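Local coordinates for protein extracellular sialidase/neuraminidase, putative (Aspergillus fumigatus, PDB 2XZI) that hydrolyses terminal sialic acid linkages as a beta-propeller exo-sialidase, apparently acting mainly on KDN (deaminoneuraminic acid), at residues Q221-V233 / G238-G250. Residues are numbered along the deposited sequence; the frame is centred on the assembly and turned at random. Where two conformers were deposited one is given.
Sequences QRLSGAGAEGTIV and GKLYRNDRPSQKG. With KDM (deamino-alpha-neuraminic acid), chain C.
Arg-245 and Glu-229 lie side by side as a salt bridge, pointing the same way into the ligand pocket, at the active-site end of an antiparallel beta hairpin, strands 230-234 and 240-244, in one blade of the sialidase beta-propeller. The packed part lies along the strands and against the loop that precedes the first. Arg-242, bent at both chi2 and chi3, folds back to clasp Asp-244 side-on: NE reaches OD1 at 2.9 Å and NH2 reaches OD2 at 2.8 Å. Leu-223 CD1 rests over one face of that guanidinium, offset toward the rim; NH2 also bonds to Ala-202 O of strand 198-202, and NH1 to Arg-205 O and Asn-206 OD1 of strand 205-210. Asp-244 OD2 is gripped twice, since Gly-227 N reaches its anti lone pair at 2.7 Å. On the other sheet face Val-233 CG1 packs on Tyr-241 CD1 at 3.5 Å, and Thr-231 OG1 donates to Asn-243 O at 2.7 Å, in the carbonyl plane. A water bridges Glu-229 N and Arg-245 O; beyond it the contact runs out, with Ser-247 and Gln-248 in solvent. Arg-245, extended with CG anti to its N (chi1 172°), directs its guanidinium at the carboxylate of bound KDM, NH2 lying 2.9 Å from O1B. Glu-229 OE2 bonds to Tyr-338 OH, while its OE1 takes Arg-245 NH1 at 2.9 Å from above the carboxylate plane, 51° out of it.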
loop_
_atom_site.group_PDB
_atom_site.type_symbol
_atom_site.label_atom_id
_atom_site.label_comp_id
_atom_site.label_asym_id
_atom_site.label_seq_id
_atom_site.Cartn_x
_atom_site.Cartn_y
_atom_site.Cartn_z
ATOM N N GLN A 221 7.792 -15.069 -10.437
ATOM C CA GLN A 221 8.288 -14.525 -11.688
ATOM C C GLN A 221 9.421 -13.556 -11.361
ATOM O O GLN A 221 9.184 -12.437 -10.855
ATOM C CB GLN A 221 7.166 -13.822 -12.447
ATOM C CG GLN A 221 7.642 -13.151 -13.717
ATOM C CD GLN A 221 6.555 -12.350 -14.408
ATOM O OE1 GLN A 221 5.828 -11.578 -13.776
ATOM N NE2 GLN A 221 6.467 -12.490 -15.727
ATOM N N ARG A 222 10.656 -13.981 -11.590
ATOM C CA ARG A 222 11.804 -13.118 -11.291
ATOM C C ARG A 222 11.898 -11.984 -12.300
ATOM O O ARG A 222 11.630 -12.171 -13.486
ATOM C CB ARG A 222 13.120 -13.904 -11.278
ATOM C CG ARG A 222 13.208 -15.025 -10.241
ATOM C CD ARG A 222 13.209 -14.502 -8.801
ATOM N NE ARG A 222 14.460 -13.851 -8.395
ATOM C CZ ARG A 222 15.550 -14.501 -7.967
ATOM N NH1 ARG A 222 15.592 -15.826 -7.941
ATOM N NH2 ARG A 222 16.608 -13.825 -7.588
ATOM N N LEU A 223 12.260 -10.808 -11.803
ATOM C CA LEU A 223 12.376 -9.609 -12.624
ATOM C C LEU A 223 13.716 -8.948 -12.501
ATOM O O LEU A 223 14.080 -8.490 -11.414
ATOM C CB LEU A 223 11.341 -8.562 -12.221
ATOM C CG LEU A 223 9.881 -8.973 -12.236
ATOM C CD1 LEU A 223 9.042 -7.924 -11.478
ATOM C CD2 LEU A 223 9.394 -9.185 -13.658
ATOM N N SER A 224 14.366 -8.772 -13.650
ATOM C CA SER A 224 15.648 -8.094 -13.714
ATOM C C SER A 224 15.465 -6.575 -13.680
ATOM O O SER A 224 14.763 -5.997 -14.514
ATOM C CB SER A 224 16.402 -8.540 -14.973
ATOM O OG SER A 224 17.670 -7.918 -15.059
ATOM N N GLY A 225 16.093 -5.941 -12.702
ATOM C CA GLY A 225 16.030 -4.492 -12.557
ATOM C C GLY A 225 14.899 -3.945 -11.698
ATOM O O GLY A 225 14.770 -2.726 -11.595
ATOM N N ALA A 226 14.090 -4.822 -11.097
ATOM C CA ALA A 226 12.960 -4.382 -10.266
ATOM C C ALA A 226 13.443 -3.794 -8.956
ATOM O O ALA A 226 14.534 -4.108 -8.478
ATOM C CB ALA A 226 11.973 -5.525 -10.011
ATOM N N GLY A 227 12.621 -2.935 -8.374
ATOM C CA GLY A 227 12.914 -2.388 -7.059
ATOM C C GLY A 227 12.517 -3.283 -5.898
ATOM O O GLY A 227 12.011 -4.404 -6.086
ATOM N N ALA A 228 12.775 -2.788 -4.694
ATOM C CA ALA A 228 12.333 -3.445 -3.475
ATOM C C ALA A 228 10.833 -3.238 -3.252
ATOM O O ALA A 228 10.159 -4.159 -2.810
ATOM C CB ALA A 228 13.131 -2.933 -2.278
ATOM N N GLU A 229 10.327 -2.034 -3.529
ATOM C CA GLU A 229 8.914 -1.701 -3.309
ATOM C C GLU A 229 8.238 -1.423 -4.633
ATOM O O GLU A 229 8.393 -0.347 -5.213
ATOM C CB GLU A 229 8.759 -0.498 -2.372
ATOM C CG GLU A 229 9.138 -0.763 -0.932
ATOM C CD GLU A 229 8.948 0.438 -0.016
ATOM O OE1 GLU A 229 8.772 1.582 -0.521
ATOM O OE2 GLU A 229 8.924 0.203 1.214
ATOM N N GLY A 230 7.523 -2.423 -5.131
ATOM C CA GLY A 230 6.882 -2.337 -6.422
ATOM C C GLY A 230 5.380 -2.194 -6.384
ATOM O O GLY A 230 4.736 -2.515 -5.378
ATOM N N THR A 231 4.849 -1.692 -7.492
ATOM C CA THR A 231 3.413 -1.634 -7.778
ATOM C C THR A 231 3.170 -2.341 -9.101
ATOM O O THR A 231 4.059 -2.397 -9.951
ATOM C CB THR A 231 2.826 -0.190 -7.853
ATOM O OG1 THR A 231 3.143 0.439 -9.111
ATOM C CG2 THR A 231 3.314 0.686 -6.700
ATOM N N ILE A 232 1.972 -2.893 -9.251
ATOM C CA ILE A 232 1.576 -3.614 -10.458
ATOM C C ILE A 232 0.187 -3.171 -10.901
ATOM O O ILE A 232 -0.718 -2.936 -10.071
ATOM C CB ILE A 232 1.626 -5.162 -10.224
ATOM C CG1 ILE A 232 1.499 -5.945 -11.539
ATOM C CG2 ILE A 232 0.547 -5.628 -9.230
ATOM C CD1 ILE A 232 2.780 -6.092 -12.298
ATOM N N VAL A 233 0.019 -3.033 -12.213
ATOM C CA VAL A 233 -1.304 -2.808 -12.796
ATOM C C VAL A 233 -1.372 -3.531 -14.133
ATOM O O VAL A 233 -0.343 -3.776 -14.771
ATOM C CB VAL A 233 -1.650 -1.292 -12.920
ATOM C CG1 VAL A 233 -1.096 -0.693 -14.223
ATOM C CG2 VAL A 233 -3.162 -1.046 -12.803
ATOM N N GLY A 238 -4.093 -4.820 -21.728
ATOM C CA GLY A 238 -4.090 -6.162 -21.125
ATOM C C GLY A 238 -2.711 -6.620 -20.664
ATOM O O GLY A 238 -2.574 -7.673 -20.034
ATOM N N LYS A 239 -1.692 -5.821 -20.972
ATOM C CA LYS A 239 -0.323 -6.107 -20.564
ATOM C C LYS A 239 -0.110 -5.736 -19.084
ATOM O O LYS A 239 -0.963 -5.067 -18.481
ATOM C CB LYS A 239 0.669 -5.400 -21.485
ATOM C CG LYS A 239 0.579 -5.896 -22.947
ATOM C CD LYS A 239 1.934 -5.808 -23.638
ATOM C CE LYS A 239 1.897 -6.451 -25.028
ATOM N NZ LYS A 239 3.236 -6.432 -25.712
ATOM N N LEU A 240 1.003 -6.192 -18.509
ATOM C CA LEU A 240 1.372 -5.858 -17.125
ATOM C C LEU A 240 2.320 -4.681 -17.112
ATOM O O LEU A 240 3.094 -4.464 -18.050
ATOM C CB LEU A 240 2.048 -7.043 -16.424
ATOM C CG LEU A 240 1.237 -8.339 -16.297
ATOM C CD1 LEU A 240 2.039 -9.451 -15.626
ATOM C CD2 LEU A 240 -0.072 -8.090 -15.552
ATOM N N TYR A 241 2.287 -3.945 -16.006
ATOM C CA TYR A 241 3.048 -2.712 -15.848
ATOM C C TYR A 241 3.536 -2.684 -14.408
ATOM O O TYR A 241 2.707 -2.678 -13.490
ATOM C CB TYR A 241 2.100 -1.538 -16.165
ATOM C CG TYR A 241 2.492 -0.110 -15.805
ATOM C CD1 TYR A 241 2.220 0.404 -14.539
ATOM C CD2 TYR A 241 3.039 0.753 -16.752
ATOM C CE1 TYR A 241 2.516 1.718 -14.220
ATOM C CE2 TYR A 241 3.348 2.077 -16.434
ATOM C CZ TYR A 241 3.079 2.551 -15.165
ATOM O OH TYR A 241 3.384 3.860 -14.826
ATOM N N ARG A 242 4.862 -2.716 -14.219
ATOM C CA ARG A 242 5.470 -2.502 -12.909
ATOM C C ARG A 242 5.905 -1.051 -12.807
ATOM O O ARG A 242 6.506 -0.504 -13.742
ATOM C CB ARG A 242 6.695 -3.397 -12.669
ATOM C CG ARG A 242 6.411 -4.832 -12.239
ATOM C CD ARG A 242 6.100 -4.991 -10.723
ATOM N NE ARG A 242 7.198 -4.626 -9.815
ATOM C CZ ARG A 242 7.738 -5.419 -8.882
ATOM N NH1 ARG A 242 7.306 -6.659 -8.698
ATOM N NH2 ARG A 242 8.729 -4.964 -8.114
ATOM N N ASN A 243 5.587 -0.419 -11.684
ATOM C CA ASN A 243 5.994 0.957 -11.424
ATOM C C ASN A 243 6.564 0.978 -10.012
ATOM O O ASN A 243 5.834 0.893 -9.014
ATOM C CB ASN A 243 4.793 1.895 -11.623
ATOM C CG ASN A 243 5.125 3.352 -11.373
ATOM O OD1 ASN A 243 5.806 3.679 -10.403
ATOM N ND2 ASN A 243 4.620 4.236 -12.228
ATOM N N ASP A 244 7.891 1.012 -9.931
ATOM C CA ASP A 244 8.601 0.760 -8.690
ATOM C C ASP A 244 9.240 2.022 -8.134
ATOM O O ASP A 244 9.593 2.958 -8.880
ATOM C CB ASP A 244 9.711 -0.274 -8.931
ATOM C CG ASP A 244 9.183 -1.692 -9.135
ATOM O OD1 ASP A 244 7.972 -1.865 -9.375
ATOM O OD2 ASP A 244 9.989 -2.640 -9.075
ATOM N N ARG A 245 9.439 2.014 -6.822
ATOM C CA ARG A 245 10.247 3.008 -6.135
ATOM C C ARG A 245 11.705 2.892 -6.577
ATOM O O ARG A 245 12.270 1.788 -6.578
ATOM C CB ARG A 245 10.146 2.740 -4.633
ATOM C CG ARG A 245 11.088 3.565 -3.767
ATOM C CD ARG A 245 10.890 3.194 -2.320
ATOM N NE ARG A 245 11.893 3.798 -1.444
ATOM C CZ ARG A 245 11.760 3.905 -0.123
ATOM N NH1 ARG A 245 10.631 3.527 0.484
ATOM N NH2 ARG A 245 12.741 4.455 0.585
ATOM N N PRO A 246 12.322 4.028 -6.945
ATOM C CA PRO A 246 13.735 3.976 -7.335
ATOM C C PRO A 246 14.660 3.778 -6.126
ATOM O O PRO A 246 14.295 4.132 -4.996
ATOM C CB PRO A 246 13.966 5.364 -7.937
ATOM C CG PRO A 246 13.013 6.264 -7.170
ATOM C CD PRO A 246 11.765 5.396 -7.042
ATOM N N SER A 247 15.856 3.232 -6.369
ATOM C CA SER A 247 16.862 3.101 -5.294
ATOM C C SER A 247 17.409 4.469 -4.831
ATOM O O SER A 247 17.767 4.641 -3.661
ATOM C CB SER A 247 17.995 2.136 -5.685
ATOM O OG SER A 247 18.674 2.545 -6.854
ATOM N N GLN A 248 17.452 5.426 -5.753
ATOM C CA GLN A 248 17.852 6.794 -5.443
ATOM C C GLN A 248 16.782 7.769 -5.916
ATOM O O GLN A 248 16.065 7.498 -6.892
ATOM C CB GLN A 248 19.205 7.140 -6.085
ATOM C CG GLN A 248 20.437 6.655 -5.302
ATOM C CD GLN A 248 20.965 5.303 -5.760
ATOM O OE1 GLN A 248 20.700 4.862 -6.881
ATOM N NE2 GLN A 248 21.736 4.645 -4.896
ATOM N N LYS A 249 16.678 8.899 -5.224
ATOM C CA LYS A 249 15.688 9.920 -5.552
ATOM C C LYS A 249 15.768 10.313 -7.024
ATOM O O LYS A 249 16.863 10.366 -7.599
ATOM C CB LYS A 249 15.903 11.161 -4.690
ATOM C CG LYS A 249 15.837 10.904 -3.201
ATOM C CD LYS A 249 15.837 12.214 -2.426
ATOM C CE LYS A 249 15.240 12.024 -1.037
ATOM N NZ LYS A 249 14.967 13.330 -0.381
ATOM N N GLY A 250 14.609 10.575 -7.627
ATOM C CA GLY A 250 14.552 10.982 -9.012
ATOM C C GLY A 250 13.187 10.742 -9.612
ATOM O O GLY A 250 12.350 11.657 -9.628
HETATM C C2 KDM C . 10.939 2.990 4.556
HETATM C C1 KDM C . 10.678 4.404 4.053
HETATM C C3 KDM C . 9.677 2.410 5.221
HETATM C C4 KDM C . 9.599 0.857 5.149
HETATM C C5 KDM C . 10.918 0.165 4.784
HETATM C C6 KDM C . 11.444 0.747 3.448
HETATM C C7 KDM C . 12.874 0.294 3.111
HETATM C C8 KDM C . 13.266 0.753 1.695
HETATM C C9 KDM C . 14.695 0.355 1.371
HETATM O O5 KDM C . 10.752 -1.275 4.719
HETATM O O1A KDM C . 9.746 5.061 4.573
HETATM O O1B KDM C . 11.451 4.807 3.150
HETATM O O4 KDM C . 9.171 0.383 6.426
HETATM O O6 KDM C . 11.426 2.213 3.418
HETATM O O7 KDM C . 13.777 0.858 4.067
HETATM O O8 KDM C . 12.414 0.149 0.712
HETATM O O9 KDM C . 14.744 -1.080 1.322
HETATM O O2 KDM C . 11.988 3.135 5.522
HETATM O O HOH W 1 12.359 0.077 -4.312
#